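Local structure of selenium-binding protein (Sulfolobus tokodaii, 2ECE) at residues K317-L322 / G365-R370; L217-L222 / P310-P315. The protein is of unknown function but, as a seven-bladed beta-propeller of the selenium-binding protein family, may bind selenium. One frame throughout, in Å; residues are numbered along the deposited sequence.

Contact 1: residues K317-L322 / G365-R370; sequences KAVPPL and GGIFHR
The turn that presents I367 and F368 to V319 is closed on the carbonyl O of G366, which accepts R370 N at 2.9 Å and also a weak bond from R370 NH1 at 2.8 Å, bent to 116° at the hydrogen. Both donors belong to R370, so its backbone and its side chain fasten the same turn, and one face of its guanidinium rests over I367 CA. Across the contact the chemistry is purely apolar. With CG1 anti to the backbone N (chi1 -178°), V319 drives this methyl into the angle between two residues: CG1 lies 3.9 Å from I367 CB and 4.1 Å from F368 CB. Its second methyl, CG2, meets I367 CG2 at 3.9 Å and comes to the edge of the F368 ring, near the ring plane. At G366 the backbone would jam a CB against the carbonyl O of G365, so a glycine fits the turn. In the propeller, V319 belongs to the short edge strand 318-319, paired with strand 291-304 through E303, whereas 365-370 follows strand 357-363, an outermost strand of the next blade; F368 also touches E303, and I367 packs on Y410.

Contact 2: residues L217-L222 / P310-P315; sequences LKLEHL and PEILKP
I312 points its terminal methyl between L217 and L219. Its chain is fully extended, CG1 anti to the backbone N and chi2 at 164°, which carries CD1 across to the leucines, 3.7 Å from L219 CD1, 4.0 Å from L217 CD1 and 3.8 Å from L217 O; CG2 sits between the backbone N and the carbonyl carbon. L217, its CG also anti to the backbone N, crosses the isoleucine at about a right angle, whereas L219 approaches along a slant, CD1 and CD2 both 4.0 Å from I312 CG1 and CD2 3.8 Å from I312 O. With chi1 -92° and chi2 31°, both well off staggered values, L219 turns both methyls to I312, which suggests some torsional strain. In propeller terms, 217-222 is part of an insertion between strands 201-204 and 229-234 of one blade, and 310-315 belongs to the loop before edge strand 318-319 of the following blade. Replacing L219 by an alanine removes the whole fork and would probably open a gap beside I312 CG1 and CD1 and cost F316 its contact with this side chain. Helix 403-409 adjoins both segments: L217 touches W405 and F409, I312 touches Q408 and F409, and Q408 OE1 accepts L217 N.

How the contacts relate
Contact 1 is the more buried of the two and contact 2 only partly so, though both lie well out from the chain's centre (about 21 and 24 Å, centre to centre). Each draws on the connection that follows strand 291-304: contact 2 on its loop, contact 1 on edge strand 318-319 and the residues after it. They thus tie this one blade to its two neighbours in sequence. Neither has a hydrogen bond across its segments, but contact 1 works from a turn fastened by R370, contact 2 from three branched aliphatic chains, L217, L219 and I312, meeting by methyl contacts. L313 joins them, its CD1 lying 3.6 Å from P320 CD and 3.8 Å from I367 CD1.

Contact 1: residues K317-L322 / G365-R370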
loop_
_atom_site.group_PDB
_atom_site.type_symbol
_atom_site.label_atom_id
_atom_site.label_comp_id
_atom_site.label_asym_id
_atom_site.label_seq_id
_atom_site.Cartn_x
_atom_site.Cartn_y
_atom_site.Cartn_z
ATOM N N LYS A 317 -3.294 -25.401 12.957
ATOM C CA LYS A 317 -2.181 -26.231 12.486
ATOM C C LYS A 317 -1.888 -25.978 11.005
ATOM O O LYS A 317 -1.539 -26.897 10.253
ATOM C CB LYS A 317 -2.479 -27.723 12.711
ATOM C CG LYS A 317 -2.876 -28.069 14.145
ATOM C CD LYS A 317 -2.137 -29.294 14.690
ATOM C CE LYS A 317 -0.766 -28.924 15.250
ATOM N NZ LYS A 317 -0.086 -30.077 15.911
ATOM N N ALA A 318 -2.031 -24.719 10.598
ATOM C CA ALA A 318 -1.775 -24.319 9.222
ATOM C C ALA A 318 -1.271 -22.879 9.198
ATOM O O ALA A 318 -1.412 -22.144 10.175
ATOM C CB ALA A 318 -3.051 -24.444 8.392
ATOM N N VAL A 319 -0.667 -22.489 8.082
ATOM C CA VAL A 319 -0.159 -21.132 7.918
ATOM C C VAL A 319 -0.936 -20.509 6.770
ATOM O O VAL A 319 -0.850 -20.968 5.629
ATOM C CB VAL A 319 1.342 -21.122 7.562
ATOM C CG1 VAL A 319 1.843 -19.681 7.439
ATOM C CG2 VAL A 319 2.135 -21.874 8.626
ATOM N N PRO A 320 -1.727 -19.467 7.055
ATOM C CA PRO A 320 -2.488 -18.846 5.973
ATOM C C PRO A 320 -1.500 -18.076 5.111
ATOM O O PRO A 320 -0.470 -17.615 5.610
ATOM C CB PRO A 320 -3.456 -17.917 6.712
ATOM C CG PRO A 320 -3.482 -18.475 8.136
ATOM C CD PRO A 320 -2.046 -18.837 8.343
ATOM N N PRO A 321 -1.773 -17.956 3.804
ATOM C CA PRO A 321 -0.826 -17.211 2.980
ATOM C C PRO A 321 -0.790 -15.747 3.409
ATOM O O PRO A 321 0.264 -15.117 3.387
ATOM C CB PRO A 321 -1.375 -17.399 1.567
ATOM C CG PRO A 321 -2.852 -17.557 1.801
ATOM C CD PRO A 321 -2.872 -18.491 2.984
ATOM N N LEU A 322 -1.946 -15.233 3.830
ATOM C CA LEU A 322 -2.087 -13.840 4.256
ATOM C C LEU A 322 -1.534 -12.885 3.210
ATOM O O LEU A 322 -0.526 -12.209 3.436
ATOM C CB LEU A 322 -1.376 -13.594 5.590
ATOM C CG LEU A 322 -1.888 -14.354 6.818
ATOM C CD1 LEU A 322 -1.021 -14.006 8.028
ATOM C CD2 LEU A 322 -3.346 -13.998 7.074
ATOM N N GLY A 365 11.662 -15.089 4.583
ATOM C CA GLY A 365 11.079 -15.205 5.913
ATOM C C GLY A 365 9.835 -16.078 5.924
ATOM O O GLY A 365 9.828 -17.160 5.339
ATOM N N GLY A 366 8.783 -15.617 6.597
ATOM C CA GLY A 366 7.541 -16.368 6.642
ATOM C C GLY A 366 7.441 -17.389 7.760
ATOM O O GLY A 366 8.436 -17.999 8.160
ATOM N N ILE A 367 6.231 -17.574 8.276
ATOM C CA ILE A 367 6.017 -18.548 9.336
ATOM C C ILE A 367 6.224 -19.944 8.744
ATOM O O ILE A 367 6.683 -20.859 9.430
ATOM C CB ILE A 367 4.590 -18.443 9.910
ATOM C CG1 ILE A 367 4.391 -17.076 10.567
ATOM C CG2 ILE A 367 4.349 -19.555 10.915
ATOM C CD1 ILE A 367 2.946 -16.761 10.902
ATOM N N PHE A 368 5.897 -20.098 7.462
ATOM C CA PHE A 368 6.046 -21.386 6.798
ATOM C C PHE A 368 7.465 -21.667 6.309
ATOM O O PHE A 368 8.058 -22.672 6.692
ATOM C CB PHE A 368 5.078 -21.504 5.618
ATOM C CG PHE A 368 5.074 -22.866 4.975
ATOM C CD1 PHE A 368 4.537 -23.966 5.644
ATOM C CD2 PHE A 368 5.629 -23.055 3.711
ATOM C CE1 PHE A 368 4.554 -25.235 5.064
ATOM C CE2 PHE A 368 5.652 -24.322 3.120
ATOM C CZ PHE A 368 5.113 -25.413 3.798
ATOM N N HIS A 369 8.010 -20.782 5.475
ATOM C CA HIS A 369 9.356 -20.970 4.924
ATOM C C HIS A 369 10.522 -20.629 5.855
ATOM O O HIS A 369 11.568 -21.275 5.790
ATOM C CB HIS A 369 9.543 -20.145 3.644
ATOM C CG HIS A 369 8.653 -20.551 2.511
ATOM N ND1 HIS A 369 8.628 -21.830 1.999
ATOM C CD2 HIS A 369 7.795 -19.826 1.753
ATOM C CE1 HIS A 369 7.795 -21.876 0.974
ATOM N NE2 HIS A 369 7.276 -20.673 0.805
ATOM N N ARG A 370 10.359 -19.616 6.705
ATOM C CA ARG A 370 11.448 -19.200 7.591
ATOM C C ARG A 370 12.718 -19.050 6.751
ATOM O O ARG A 370 13.827 -19.331 7.207
ATOM C CB ARG A 370 11.680 -20.239 8.692
ATOM C CG ARG A 370 11.208 -19.799 10.068
ATOM C CD ARG A 370 9.693 -19.815 10.172
ATOM N NE ARG A 370 9.190 -19.115 11.360
ATOM C CZ ARG A 370 9.139 -17.790 11.486
ATOM N NH1 ARG A 370 9.561 -17.012 10.495
ATOM N NH2 ARG A 370 8.652 -17.241 12.596
#

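Contact 2: residues L217-L222 / P310-P315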
loop_
_atom_site.group_PDB
_atom_site.type_symbol
_atom_site.label_atom_id
_atom_site.label_comp_id
_atom_site.label_asym_id
_atom_site.label_seq_id
_atom_site.Cartn_x
_atom_site.Cartn_y
_atom_site.Cartn_z
ATOM N N LEU A 217 -5.516 -8.466 16.063
ATOM C CA LEU A 217 -6.542 -9.257 15.398
ATOM C C LEU A 217 -7.184 -10.203 16.401
ATOM O O LEU A 217 -6.497 -10.978 17.061
ATOM C CB LEU A 217 -5.925 -10.087 14.272
ATOM C CG LEU A 217 -6.779 -10.560 13.087
ATOM C CD1 LEU A 217 -6.255 -11.914 12.644
ATOM C CD2 LEU A 217 -8.251 -10.653 13.448
ATOM N N LYS A 218 -8.501 -10.122 16.521
ATOM C CA LYS A 218 -9.236 -10.997 17.415
ATOM C C LYS A 218 -10.114 -11.832 16.504
ATOM O O LYS A 218 -11.095 -11.340 15.950
ATOM C CB LYS A 218 -10.077 -10.179 18.397
ATOM C CG LYS A 218 -9.254 -9.553 19.515
ATOM C CD LYS A 218 -10.084 -8.632 20.399
ATOM C CE LYS A 218 -9.261 -8.116 21.577
ATOM N NZ LYS A 218 -7.964 -7.520 21.136
ATOM N N LEU A 219 -9.733 -13.093 16.331
ATOM C CA LEU A 219 -10.462 -14.019 15.472
ATOM C C LEU A 219 -11.979 -13.995 15.640
ATOM O O LEU A 219 -12.710 -14.262 14.689
ATOM C CB LEU A 219 -9.930 -15.443 15.680
ATOM C CG LEU A 219 -8.799 -15.898 14.748
ATOM C CD1 LEU A 219 -7.924 -14.720 14.348
ATOM C CD2 LEU A 219 -7.978 -16.978 15.440
ATOM N N GLU A 220 -12.458 -13.672 16.837
ATOM C CA GLU A 220 -13.899 -13.630 17.058
ATOM C C GLU A 220 -14.526 -12.404 16.394
ATOM O O GLU A 220 -15.743 -12.349 16.209
ATOM C CB GLU A 220 -14.216 -13.611 18.554
ATOM C CG GLU A 220 -13.617 -12.430 19.297
ATOM C CD GLU A 220 -12.272 -12.754 19.925
ATOM O OE1 GLU A 220 -11.491 -13.515 19.309
ATOM O OE2 GLU A 220 -11.991 -12.239 21.031
ATOM N N HIS A 221 -13.692 -11.431 16.035
ATOM C CA HIS A 221 -14.146 -10.196 15.387
ATOM C C HIS A 221 -14.346 -10.358 13.879
ATOM O O HIS A 221 -15.121 -9.625 13.265
ATOM C CB HIS A 221 -13.124 -9.071 15.578
ATOM C CG HIS A 221 -13.080 -8.489 16.957
ATOM N ND1 HIS A 221 -12.338 -7.365 17.253
ATOM C CD2 HIS A 221 -13.664 -8.873 18.116
ATOM C CE1 HIS A 221 -12.467 -7.082 18.538
ATOM N NE2 HIS A 221 -13.265 -7.981 19.084
ATOM N N LEU A 222 -13.622 -11.303 13.289
ATOM C CA LEU A 222 -13.672 -11.537 11.851
ATOM C C LEU A 222 -15.036 -11.538 11.172
ATOM O O LEU A 222 -15.254 -10.790 10.220
ATOM C CB LEU A 222 -12.938 -12.831 11.511
ATOM C CG LEU A 222 -11.424 -12.690 11.355
ATOM C CD1 LEU A 222 -10.790 -14.057 11.168
ATOM C CD2 LEU A 222 -11.125 -11.793 10.157
ATOM N N PRO A 310 2.717 -19.479 15.780
ATOM C CA PRO A 310 2.440 -18.471 16.807
ATOM C C PRO A 310 1.093 -18.806 17.448
ATOM O O PRO A 310 0.253 -19.454 16.820
ATOM C CB PRO A 310 2.414 -17.167 16.010
ATOM C CG PRO A 310 1.905 -17.613 14.672
ATOM C CD PRO A 310 2.698 -18.878 14.436
ATOM N N GLU A 311 0.891 -18.367 18.686
ATOM C CA GLU A 311 -0.339 -18.655 19.429
ATOM C C GLU A 311 -1.645 -18.513 18.641
ATOM O O GLU A 311 -2.502 -19.394 18.695
ATOM C CB GLU A 311 -0.406 -17.773 20.682
ATOM C CG GLU A 311 -1.153 -18.405 21.854
ATOM C CD GLU A 311 -0.473 -19.672 22.363
ATOM O OE1 GLU A 311 0.745 -19.621 22.653
ATOM O OE2 GLU A 311 -1.154 -20.714 22.476
ATOM N N ILE A 312 -1.795 -17.415 17.907
ATOM C CA ILE A 312 -3.014 -17.177 17.145
ATOM C C ILE A 312 -3.292 -18.234 16.070
ATOM O O ILE A 312 -4.441 -18.429 15.670
ATOM C CB ILE A 312 -2.986 -15.764 16.503
ATOM C CG1 ILE A 312 -4.369 -15.402 15.960
ATOM C CG2 ILE A 312 -1.936 -15.707 15.407
ATOM C CD1 ILE A 312 -4.533 -13.915 15.665
ATOM N N LEU A 313 -2.249 -18.925 15.617
ATOM C CA LEU A 313 -2.409 -19.949 14.586
ATOM C C LEU A 313 -2.373 -21.396 15.082
ATOM O O LEU A 313 -2.723 -22.307 14.339
ATOM C CB LEU A 313 -1.340 -19.785 13.499
ATOM C CG LEU A 313 -1.413 -18.562 12.577
ATOM C CD1 LEU A 313 -0.314 -18.646 11.532
ATOM C CD2 LEU A 313 -2.773 -18.512 11.900
ATOM N N LYS A 314 -1.954 -21.620 16.323
ATOM C CA LYS A 314 -1.874 -22.987 16.839
ATOM C C LYS A 314 -3.106 -23.879 16.598
ATOM O O LYS A 314 -2.969 -25.028 16.172
ATOM C CB LYS A 314 -1.536 -22.972 18.337
ATOM C CG LYS A 314 -0.130 -22.472 18.658
ATOM C CD LYS A 314 0.202 -22.635 20.139
ATOM C CE LYS A 314 1.523 -21.961 20.501
ATOM N NZ LYS A 314 2.685 -22.537 19.766
ATOM N N PRO A 315 -4.322 -23.363 16.855
ATOM C CA PRO A 315 -5.553 -24.140 16.662
ATOM C C PRO A 315 -5.780 -24.711 15.264
ATOM O O PRO A 315 -6.345 -25.797 15.112
ATOM C CB PRO A 315 -6.648 -23.148 17.048
ATOM C CG PRO A 315 -5.975 -22.305 18.085
ATOM C CD PRO A 315 -4.635 -22.049 17.444
#